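Local coordinates for protein UL144 (Macacine herpesvirus 1, PDB 6NYP) that is a viral member of the TNF receptor family that probably binds the inhibitory immune receptor BTLA, as its human cytomegalovirus counterpart does, at residues C54-I64 with C67-K78; K19-Q27 with Y44-T52. All blocks are in the same frame, centred on the assembly; numbering follows the deposited sequence.

Contact 1 of 2, residues C54-I64 with C67-K78. With NAG (2-acetamido-2-deoxy-beta-D-glucopyranose), chain P.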
loop_
_atom_site.group_PDB
_atom_site.type_symbol
_atom_site.label_atom_id
_atom_site.label_comp_id
_atom_site.label_asym_id
_atom_site.label_seq_id
_atom_site.Cartn_x
_atom_site.Cartn_y
_atom_site.Cartn_z
ATOM N N CYS F 54 -2.225 7.886 23.080
ATOM C CA CYS F 54 -2.745 9.277 22.985
ATOM C C CYS F 54 -2.791 9.904 24.385
ATOM O O CYS F 54 -3.453 9.322 25.279
ATOM C CB CYS F 54 -4.124 9.321 22.334
ATOM S SG CYS F 54 -4.134 8.816 20.591
ATOM N N THR F 55 -2.084 11.020 24.580
ATOM C CA THR F 55 -2.020 11.753 25.871
ATOM C C THR F 55 -3.405 12.336 26.170
ATOM O O THR F 55 -4.104 12.711 25.219
ATOM C CB THR F 55 -0.915 12.819 25.878
ATOM O OG1 THR F 55 -1.226 13.806 24.895
ATOM C CG2 THR F 55 0.460 12.234 25.634
ATOM N N GLU F 56 -3.774 12.408 27.449
ATOM C CA GLU F 56 -5.060 12.984 27.929
ATOM C C GLU F 56 -4.811 14.397 28.469
ATOM O O GLU F 56 -4.008 14.532 29.418
ATOM C CB GLU F 56 -5.666 12.090 29.014
ATOM C CG GLU F 56 -5.760 10.611 28.655
ATOM C CD GLU F 56 -7.155 10.017 28.530
ATOM O OE1 GLU F 56 -7.246 8.784 28.407
ATOM O OE2 GLU F 56 -8.142 10.782 28.559
ATOM N N CYS F 57 -5.475 15.412 27.902
ATOM C CA CYS F 57 -5.499 16.803 28.439
ATOM C C CYS F 57 -6.261 16.797 29.776
ATOM O O CYS F 57 -7.455 16.439 29.769
ATOM C CB CYS F 57 -6.155 17.796 27.480
ATOM S SG CYS F 57 -5.475 17.836 25.801
ATOM N N GLN F 58 -5.589 17.159 30.871
ATOM C CA GLN F 58 -6.117 17.075 32.259
ATOM C C GLN F 58 -7.248 18.097 32.459
ATOM O O GLN F 58 -7.526 18.864 31.513
ATOM C CB GLN F 58 -4.966 17.291 33.236
ATOM C CG GLN F 58 -4.341 18.678 33.149
ATOM C CD GLN F 58 -2.845 18.657 33.350
ATOM O OE1 GLN F 58 -2.137 17.815 32.801
ATOM N NE2 GLN F 58 -2.347 19.599 34.135
ATOM N N ASP F 59 -7.860 18.097 33.646
ATOM C CA ASP F 59 -9.002 18.973 34.038
ATOM C C ASP F 59 -8.609 20.457 33.943
ATOM O O ASP F 59 -9.507 21.264 33.623
ATOM C CB ASP F 59 -9.542 18.610 35.425
ATOM C CG ASP F 59 -8.485 18.356 36.489
ATOM O OD1 ASP F 59 -7.289 18.569 36.195
ATOM O OD2 ASP F 59 -8.864 17.932 37.594
ATOM N N THR F 60 -7.339 20.808 34.201
ATOM C CA THR F 60 -6.809 22.205 34.146
ATOM C C THR F 60 -6.317 22.546 32.727
ATOM O O THR F 60 -5.368 23.352 32.599
ATOM C CB THR F 60 -5.717 22.429 35.204
ATOM O OG1 THR F 60 -5.314 23.798 35.156
ATOM C CG2 THR F 60 -4.499 21.551 35.023
ATOM N N GLU F 61 -6.965 21.988 31.698
ATOM C CA GLU F 61 -6.606 22.146 30.259
ATOM C C GLU F 61 -7.856 21.913 29.394
ATOM O O GLU F 61 -8.826 21.286 29.889
ATOM C CB GLU F 61 -5.504 21.157 29.864
ATOM C CG GLU F 61 -4.104 21.565 30.296
ATOM C CD GLU F 61 -3.024 20.530 30.010
ATOM O OE1 GLU F 61 -1.854 20.932 29.846
ATOM O OE2 GLU F 61 -3.353 19.324 29.959
ATOM N N VAL F 62 -7.830 22.401 28.148
ATOM C CA VAL F 62 -8.858 22.118 27.099
ATOM C C VAL F 62 -8.151 21.453 25.913
ATOM O O VAL F 62 -6.983 21.809 25.653
ATOM C CB VAL F 62 -9.602 23.395 26.663
ATOM C CG1 VAL F 62 -10.673 23.099 25.623
ATOM C CG2 VAL F 62 -10.203 24.145 27.843
ATOM N N THR F 63 -8.825 20.516 25.237
ATOM C CA THR F 63 -8.333 19.850 24.000
ATOM C C THR F 63 -8.529 20.811 22.817
ATOM O O THR F 63 -9.694 21.140 22.500
ATOM C CB THR F 63 -9.036 18.508 23.748
ATOM O OG1 THR F 63 -10.398 18.801 23.447
ATOM C CG2 THR F 63 -8.970 17.548 24.916
ATOM N N ILE F 64 -7.428 21.256 22.207
ATOM C CA ILE F 64 -7.419 22.155 21.014
ATOM C C ILE F 64 -7.674 21.304 19.763
ATOM O O ILE F 64 -8.511 21.711 18.936
ATOM C CB ILE F 64 -6.089 22.936 20.936
ATOM C CG1 ILE F 64 -5.894 23.849 22.150
ATOM C CG2 ILE F 64 -5.988 23.704 19.625
ATOM C CD1 ILE F 64 -6.902 24.976 22.254
ATOM N N CYS F 67 -6.937 13.498 19.276
ATOM C CA CYS F 67 -5.935 12.506 18.807
ATOM C C CYS F 67 -6.426 11.874 17.503
ATOM O O CYS F 67 -7.505 11.264 17.519
ATOM C CB CYS F 67 -5.667 11.405 19.827
ATOM S SG CYS F 67 -4.064 10.595 19.565
ATOM N N THR F 68 -5.664 12.041 16.419
ATOM C CA THR F 68 -5.862 11.346 15.120
ATOM C C THR F 68 -4.967 10.103 15.105
ATOM O O THR F 68 -4.221 9.889 16.074
ATOM C CB THR F 68 -5.556 12.266 13.930
ATOM O OG1 THR F 68 -4.137 12.381 13.823
ATOM C CG2 THR F 68 -6.179 13.642 14.050
ATOM N N SER F 69 -5.025 9.330 14.026
ATOM C CA SER F 69 -4.204 8.114 13.812
ATOM C C SER F 69 -2.751 8.500 13.501
ATOM O O SER F 69 -1.895 7.597 13.556
ATOM C CB SER F 69 -4.796 7.253 12.722
ATOM O OG SER F 69 -4.872 7.964 11.491
ATOM N N THR F 70 -2.468 9.774 13.189
ATOM C CA THR F 70 -1.113 10.249 12.790
ATOM C C THR F 70 -0.525 11.235 13.809
ATOM O O THR F 70 0.715 11.332 13.844
ATOM C CB THR F 70 -1.129 10.902 11.402
ATOM O OG1 THR F 70 -1.768 12.169 11.545
ATOM C CG2 THR F 70 -1.824 10.061 10.353
ATOM N N GLN F 71 -1.351 11.966 14.565
ATOM C CA GLN F 71 -0.877 13.057 15.466
ATOM C C GLN F 71 -1.501 12.921 16.863
ATOM O O GLN F 71 -2.663 12.458 16.967
ATOM C CB GLN F 71 -1.128 14.444 14.863
ATOM C CG GLN F 71 -2.279 14.515 13.867
ATOM C CD GLN F 71 -2.292 15.791 13.058
ATOM O OE1 GLN F 71 -1.278 16.471 12.901
ATOM N NE2 GLN F 71 -3.459 16.119 12.526
ATOM N N ASN F 72 -0.730 13.315 17.888
ATOM C CA ASN F 72 -1.109 13.301 19.328
ATOM C C ASN F 72 -2.173 14.381 19.574
ATOM O O ASN F 72 -2.333 15.254 18.694
ATOM C CB ASN F 72 0.119 13.535 20.216
ATOM C CG ASN F 72 -0.102 13.178 21.672
ATOM O OD1 ASN F 72 -1.115 12.575 22.028
ATOM N ND2 ASN F 72 0.836 13.563 22.523
ATOM N N THR F 73 -2.869 14.329 20.720
ATOM C CA THR F 73 -3.784 15.406 21.198
ATOM C C THR F 73 -2.977 16.698 21.379
ATOM O O THR F 73 -1.767 16.605 21.656
ATOM C CB THR F 73 -4.491 15.052 22.516
ATOM O OG1 THR F 73 -3.493 14.847 23.515
ATOM C CG2 THR F 73 -5.360 13.817 22.440
ATOM N N VAL F 74 -3.621 17.851 21.202
ATOM C CA VAL F 74 -3.035 19.189 21.508
ATOM C C VAL F 74 -3.817 19.764 22.688
ATOM O O VAL F 74 -5.061 19.776 22.607
ATOM C CB VAL F 74 -3.067 20.132 20.289
ATOM C CG1 VAL F 74 -2.367 21.453 20.585
ATOM C CG2 VAL F 74 -2.473 19.473 19.052
ATOM N N CYS F 75 -3.106 20.186 23.740
ATOM C CA CYS F 75 -3.677 20.765 24.985
ATOM C C CYS F 75 -3.199 22.211 25.154
ATOM O O CYS F 75 -2.063 22.516 24.737
ATOM C CB CYS F 75 -3.282 19.952 26.212
ATOM S SG CYS F 75 -3.471 18.165 25.988
ATOM N N ALA F 76 -4.053 23.062 25.730
ATOM C CA ALA F 76 -3.733 24.436 26.181
ATOM C C ALA F 76 -4.518 24.740 27.462
ATOM O O ALA F 76 -5.574 24.101 27.687
ATOM C CB ALA F 76 -4.043 25.428 25.085
ATOM N N SER F 77 -4.019 25.686 28.266
ATOM C CA SER F 77 -4.669 26.202 29.500
ATOM C C SER F 77 -5.926 27.003 29.129
ATOM O O SER F 77 -5.919 27.656 28.066
ATOM C CB SER F 77 -3.700 27.036 30.303
ATOM O OG SER F 77 -2.439 26.392 30.403
ATOM N N LYS F 78 -6.957 26.964 29.981
ATOM C CA LYS F 78 -8.230 27.722 29.810
ATOM C C LYS F 78 -8.065 29.132 30.392
ATOM O O LYS F 78 -7.941 30.122 29.668
ATOM C CB LYS F 78 -9.408 26.997 30.474
ATOM C CG LYS F 78 -9.197 26.581 31.926
ATOM C CD LYS F 78 -8.768 25.133 32.098
ATOM C CE LYS F 78 -9.915 24.186 32.380
ATOM N NZ LYS F 78 -11.002 24.306 31.379
HETATM C C1 NAG P . -12.922 15.466 20.961
HETATM C C2 NAG P . -13.619 16.822 20.785
HETATM C C3 NAG P . -14.541 17.023 21.987
HETATM C C4 NAG P . -15.550 15.872 22.072
HETATM C C5 NAG P . -14.831 14.512 22.085
HETATM C C6 NAG P . -15.826 13.353 22.019
HETATM C C7 NAG P . -12.287 18.462 19.467
HETATM C C8 NAG P . -11.420 19.691 19.521
HETATM N N2 NAG P . -12.704 17.961 20.646
HETATM O O3 NAG P . -15.207 18.290 21.887
HETATM O O4 NAG P . -16.380 16.044 23.233
HETATM O O5 NAG P . -13.919 14.424 20.977
HETATM O O6 NAG P . -15.146 12.103 22.180
HETATM O O7 NAG P . -12.590 17.973 18.389
#

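Contact 2 of 2, residues K19-Q27 with Y44-T52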
loop_
_atom_site.group_PDB
_atom_site.type_symbol
_atom_site.label_atom_id
_atom_site.label_comp_id
_atom_site.label_asym_id
_atom_site.label_seq_id
_atom_site.Cartn_x
_atom_site.Cartn_y
_atom_site.Cartn_z
ATOM N N LYS F 19 -0.504 3.054 4.964
ATOM C CA LYS F 19 -1.691 3.948 5.067
ATOM C C LYS F 19 -1.745 4.543 6.484
ATOM O O LYS F 19 -1.054 4.014 7.375
ATOM C CB LYS F 19 -2.974 3.199 4.696
ATOM C CG LYS F 19 -3.054 2.734 3.249
ATOM C CD LYS F 19 -4.400 2.145 2.872
ATOM C CE LYS F 19 -4.606 2.032 1.374
ATOM N NZ LYS F 19 -3.792 0.955 0.760
ATOM N N GLN F 20 -2.558 5.581 6.675
ATOM C CA GLN F 20 -2.498 6.536 7.818
ATOM C C GLN F 20 -2.461 5.821 9.177
ATOM O O GLN F 20 -1.568 6.156 9.990
ATOM C CB GLN F 20 -3.683 7.497 7.737
ATOM C CG GLN F 20 -3.548 8.504 6.604
ATOM C CD GLN F 20 -4.234 9.803 6.943
ATOM O OE1 GLN F 20 -5.420 9.828 7.265
ATOM N NE2 GLN F 20 -3.468 10.881 6.901
ATOM N N GLY F 21 -3.380 4.885 9.428
ATOM C CA GLY F 21 -3.557 4.274 10.763
ATOM C C GLY F 21 -2.626 3.107 11.037
ATOM O O GLY F 21 -2.907 2.357 11.976
ATOM N N TYR F 22 -1.546 2.963 10.266
ATOM C CA TYR F 22 -0.697 1.746 10.233
ATOM C C TYR F 22 0.771 2.108 10.482
ATOM O O TYR F 22 1.200 3.201 10.070
ATOM C CB TYR F 22 -0.844 1.049 8.882
ATOM C CG TYR F 22 -2.213 0.493 8.587
ATOM C CD1 TYR F 22 -3.247 1.307 8.157
ATOM C CD2 TYR F 22 -2.452 -0.868 8.681
ATOM C CE1 TYR F 22 -4.492 0.788 7.840
ATOM C CE2 TYR F 22 -3.700 -1.400 8.396
ATOM C CZ TYR F 22 -4.724 -0.571 7.974
ATOM O OH TYR F 22 -5.949 -1.103 7.696
ATOM N N ARG F 23 1.500 1.206 11.151
ATOM C CA ARG F 23 2.972 1.268 11.352
ATOM C C ARG F 23 3.617 0.125 10.554
ATOM O O ARG F 23 2.923 -0.914 10.332
ATOM C CB ARG F 23 3.317 1.144 12.840
ATOM C CG ARG F 23 3.357 -0.298 13.328
ATOM C CD ARG F 23 2.832 -0.589 14.713
ATOM N NE ARG F 23 3.011 -2.009 14.993
ATOM C CZ ARG F 23 2.608 -2.644 16.090
ATOM N NH1 ARG F 23 2.001 -1.986 17.063
ATOM N NH2 ARG F 23 2.825 -3.944 16.215
ATOM N N VAL F 24 4.886 0.296 10.165
ATOM C CA VAL F 24 5.690 -0.734 9.441
ATOM C C VAL F 24 6.011 -1.879 10.414
ATOM O O VAL F 24 6.671 -1.621 11.443
ATOM C CB VAL F 24 6.975 -0.128 8.842
ATOM C CG1 VAL F 24 7.903 -1.188 8.258
ATOM C CG2 VAL F 24 6.673 0.946 7.809
ATOM N N THR F 25 5.529 -3.086 10.102
ATOM C CA THR F 25 5.710 -4.351 10.865
ATOM C C THR F 25 6.739 -5.240 10.149
ATOM O O THR F 25 7.240 -6.183 10.781
ATOM C CB THR F 25 4.345 -5.037 11.030
ATOM O OG1 THR F 25 3.715 -4.374 12.121
ATOM C CG2 THR F 25 4.401 -6.526 11.292
ATOM N N GLY F 26 7.004 -4.974 8.867
ATOM C CA GLY F 26 8.016 -5.672 8.056
ATOM C C GLY F 26 8.548 -4.770 6.960
ATOM O O GLY F 26 7.724 -4.173 6.226
ATOM N N GLN F 27 9.873 -4.665 6.851
ATOM C CA GLN F 27 10.558 -3.822 5.835
ATOM C C GLN F 27 10.409 -4.500 4.469
ATOM O O GLN F 27 10.415 -5.750 4.435
ATOM C CB GLN F 27 12.047 -3.657 6.154
ATOM C CG GLN F 27 12.382 -3.406 7.619
ATOM C CD GLN F 27 13.646 -2.594 7.771
ATOM O OE1 GLN F 27 13.712 -1.666 8.573
ATOM N NE2 GLN F 27 14.653 -2.920 6.973
ATOM N N TYR F 44 -1.596 6.513 18.310
ATOM C CA TYR F 44 -1.276 7.216 17.043
ATOM C C TYR F 44 0.089 6.737 16.537
ATOM O O TYR F 44 0.975 6.420 17.352
ATOM C CB TYR F 44 -1.324 8.733 17.243
ATOM C CG TYR F 44 -0.191 9.312 18.056
ATOM C CD1 TYR F 44 -0.280 9.430 19.436
ATOM C CD2 TYR F 44 0.969 9.759 17.440
ATOM C CE1 TYR F 44 0.762 9.962 20.183
ATOM C CE2 TYR F 44 2.019 10.291 18.173
ATOM C CZ TYR F 44 1.921 10.381 19.551
ATOM O OH TYR F 44 2.947 10.917 20.277
ATOM N N VAL F 45 0.237 6.694 15.215
ATOM C CA VAL F 45 1.505 6.336 14.517
ATOM C C VAL F 45 2.524 7.436 14.835
ATOM O O VAL F 45 2.336 8.571 14.371
ATOM C CB VAL F 45 1.300 6.163 13.000
ATOM C CG1 VAL F 45 2.609 5.836 12.297
ATOM C CG2 VAL F 45 0.251 5.112 12.683
ATOM N N SER F 46 3.563 7.089 15.596
ATOM C CA SER F 46 4.547 8.016 16.215
ATOM C C SER F 46 5.763 8.202 15.300
ATOM O O SER F 46 5.992 9.331 14.841
ATOM C CB SER F 46 4.936 7.515 17.581
ATOM O OG SER F 46 5.899 8.367 18.186
ATOM N N GLY F 47 6.511 7.128 15.044
ATOM C CA GLY F 47 7.529 7.071 13.979
ATOM C C GLY F 47 6.987 6.301 12.792
ATOM O O GLY F 47 5.760 6.308 12.594
ATOM N N LEU F 48 7.864 5.642 12.035
ATOM C CA LEU F 48 7.462 4.666 10.986
ATOM C C LEU F 48 6.895 3.414 11.667
ATOM O O LEU F 48 5.965 2.799 11.104
ATOM C CB LEU F 48 8.672 4.328 10.112
ATOM C CG LEU F 48 9.182 5.472 9.231
ATOM C CD1 LEU F 48 10.566 5.165 8.679
ATOM C CD2 LEU F 48 8.214 5.778 8.095
ATOM N N TYR F 49 7.412 3.069 12.852
ATOM C CA TYR F 49 7.377 1.697 13.431
ATOM C C TYR F 49 6.617 1.634 14.771
ATOM O O TYR F 49 6.352 0.499 15.224
ATOM C CB TYR F 49 8.809 1.192 13.644
ATOM C CG TYR F 49 9.724 1.250 12.444
ATOM C CD1 TYR F 49 9.635 0.311 11.428
ATOM C CD2 TYR F 49 10.704 2.226 12.336
ATOM C CE1 TYR F 49 10.470 0.362 10.322
ATOM C CE2 TYR F 49 11.568 2.272 11.254
ATOM C CZ TYR F 49 11.443 1.344 10.235
ATOM O OH TYR F 49 12.275 1.401 9.153
ATOM N N GLN F 50 6.303 2.770 15.412
ATOM C CA GLN F 50 5.756 2.811 16.800
ATOM C C GLN F 50 4.307 3.325 16.800
ATOM O O GLN F 50 4.036 4.317 16.108
ATOM C CB GLN F 50 6.627 3.698 17.702
ATOM C CG GLN F 50 7.637 2.953 18.577
ATOM C CD GLN F 50 8.967 2.678 17.914
ATOM O OE1 GLN F 50 9.427 3.399 17.027
ATOM N NE2 GLN F 50 9.614 1.622 18.370
ATOM N N CYS F 51 3.428 2.680 17.572
ATOM C CA CYS F 51 2.133 3.245 18.049
ATOM C C CYS F 51 2.327 3.801 19.465
ATOM O O CYS F 51 2.610 2.995 20.377
ATOM C CB CYS F 51 1.018 2.203 18.102
ATOM S SG CYS F 51 0.766 1.286 16.561
ATOM N N THR F 52 2.195 5.118 19.644
ATOM C CA THR F 52 2.291 5.807 20.959
ATOM C C THR F 52 0.878 6.082 21.489
ATOM O O THR F 52 0.012 6.510 20.693
ATOM C CB THR F 52 3.133 7.082 20.842
ATOM O OG1 THR F 52 4.426 6.689 20.378
ATOM C CG2 THR F 52 3.257 7.842 22.143
#

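Contact 1 of 2, residues C54-I64 with C67-K78
Two disulfides tie residues 54-64 to residues 67-78. Cys54 SG is bonded to Cys67 SG at 2.1 Å, and Cys57 SG to Cys75 SG at 2.0 Å. Both cross-links are left-handed.

Polar side chains meet between the two disulfides. Asn72 OD1 accepts two bonds from one residue. Thr55 N reaches it at 3.1 Å, lying in the carbonyl plane and on a lone pair. Thr55 OG1 also donates to it, but comes in almost at right angles to the C=O bond (96°), tilted from the carbonyl plane. The CG of Asn72 is anti to its backbone N (chi1 -165°), which swings the amide across Thr55. A return bond runs from Thr73 OG1 to Thr55 O at 2.8 Å, with the hydroxyl above the carbonyl plane, 48° out of it. Thr55 is thus held by its N-H, its hydroxyl and its carbonyl. Further along, in the type I turn of Gln58 to Glu61, Glu61 OE2 takes the N-H of Gln58 on its anti lone pair.

The order of pairing, first cysteine with third and second with fourth, is that of the B-type module in TNF receptor cysteine-rich domains. The module ends in a short antiparallel hairpin. Val62 and Ala76 form its hydrogen-bonded pair, with Val62 N 2.9 Å from Ala76 O and Ala76 N donating back to Val62 O. Thr63 faces Cys75 as the non-hydrogen-bonded pair. Past it, Ile64 N bonds to Val74 O at 2.8 Å.

Apolar contact is modest. Ile64 CG1 lies 3.8 Å from Ala76 CB, and Ile64 CB packs on Val74 CG1. Lys78 is bent along its chain. Its CD and CE fold over the same turn, while NZ lies 3.6 Å from Val62 CG2.

Contact 2 of 2, residues K19-Q27 with Y44-T52
Arg23 lies along the loop from Leu48 to Cys51 and meets it atom by atom. Its CB sits 3.6 Å from Leu48 O. The next atom, CG, is 3.6 Å from Tyr49 O. CG is held between the backbone N and the carbonyl carbon of Arg23 (chi1 83°), and the chain then bends at chi2, which carries it past the Tyr49 carbonyl to Cys51. CD reaches Cys51 SG at 3.3 Å. At the tip, NH1 lies 3.5 Å from the same sulfur. The sulfur stands at the edge of the guanidinium, in its plane. That sulfur is already spent in a disulfide with Cys39.

One hydrogen bond joins the two backbones. Val24 N donates to Leu48 O at 2.9 Å, nearly straight at the hydrogen (168°). The Arg23 CA also approaches this carbonyl, as a CA-H...O contact.

Val24 and Tyr49 lie side by side and point the same way. Val24 CG1 is 3.6 Å from Tyr49 CE1, and Val24 O sits at the ring edge near CD1. One face of the ring rests on Leu48 CB, toward the rim. Further out, the Gln27 amide and the Tyr49 ring have planes 22° apart, and Gln27 OE1 approaches the ring obliquely.

Val45 fills the other end. Its CG2 is 3.4 Å from Tyr22 O and also touches Gln20 O, so the methyl meets the turn of Lys19 to Tyr22.

The arrangement sets two successive hairpins of an elongated TNF receptor-type chain against each other. Strand 22-26 pairs with strand 34-38 and carries a classic bulge at Thr25 and Gly26. On its other flank it receives the loop joining strands 43-45 and 51-53.

Contact 2 precedes contact 1 along the chain, and their centres are 21 Å apart. They still touch. Ser69 O lies 2.8 Å from Val45 N, a probable hydrogen bond. Asn72 CB packs on the Tyr44 ring, 3.6 Å from its CE1, and Ser69 CB lies against Gly21. Contact 2 is near the middle of the chain, about 4 Å between centres, while contact 1 is about 17 Å from that middle. Lys19 forms a salt bridge with an acidic side chain of the other protein, and Tyr22 packs on an apolar side chain of that protein. Near contact 1 a protein-attached glycan lies beside Thr63, Ile64 and Asn66; no other protein chain of the assembly touches its segments.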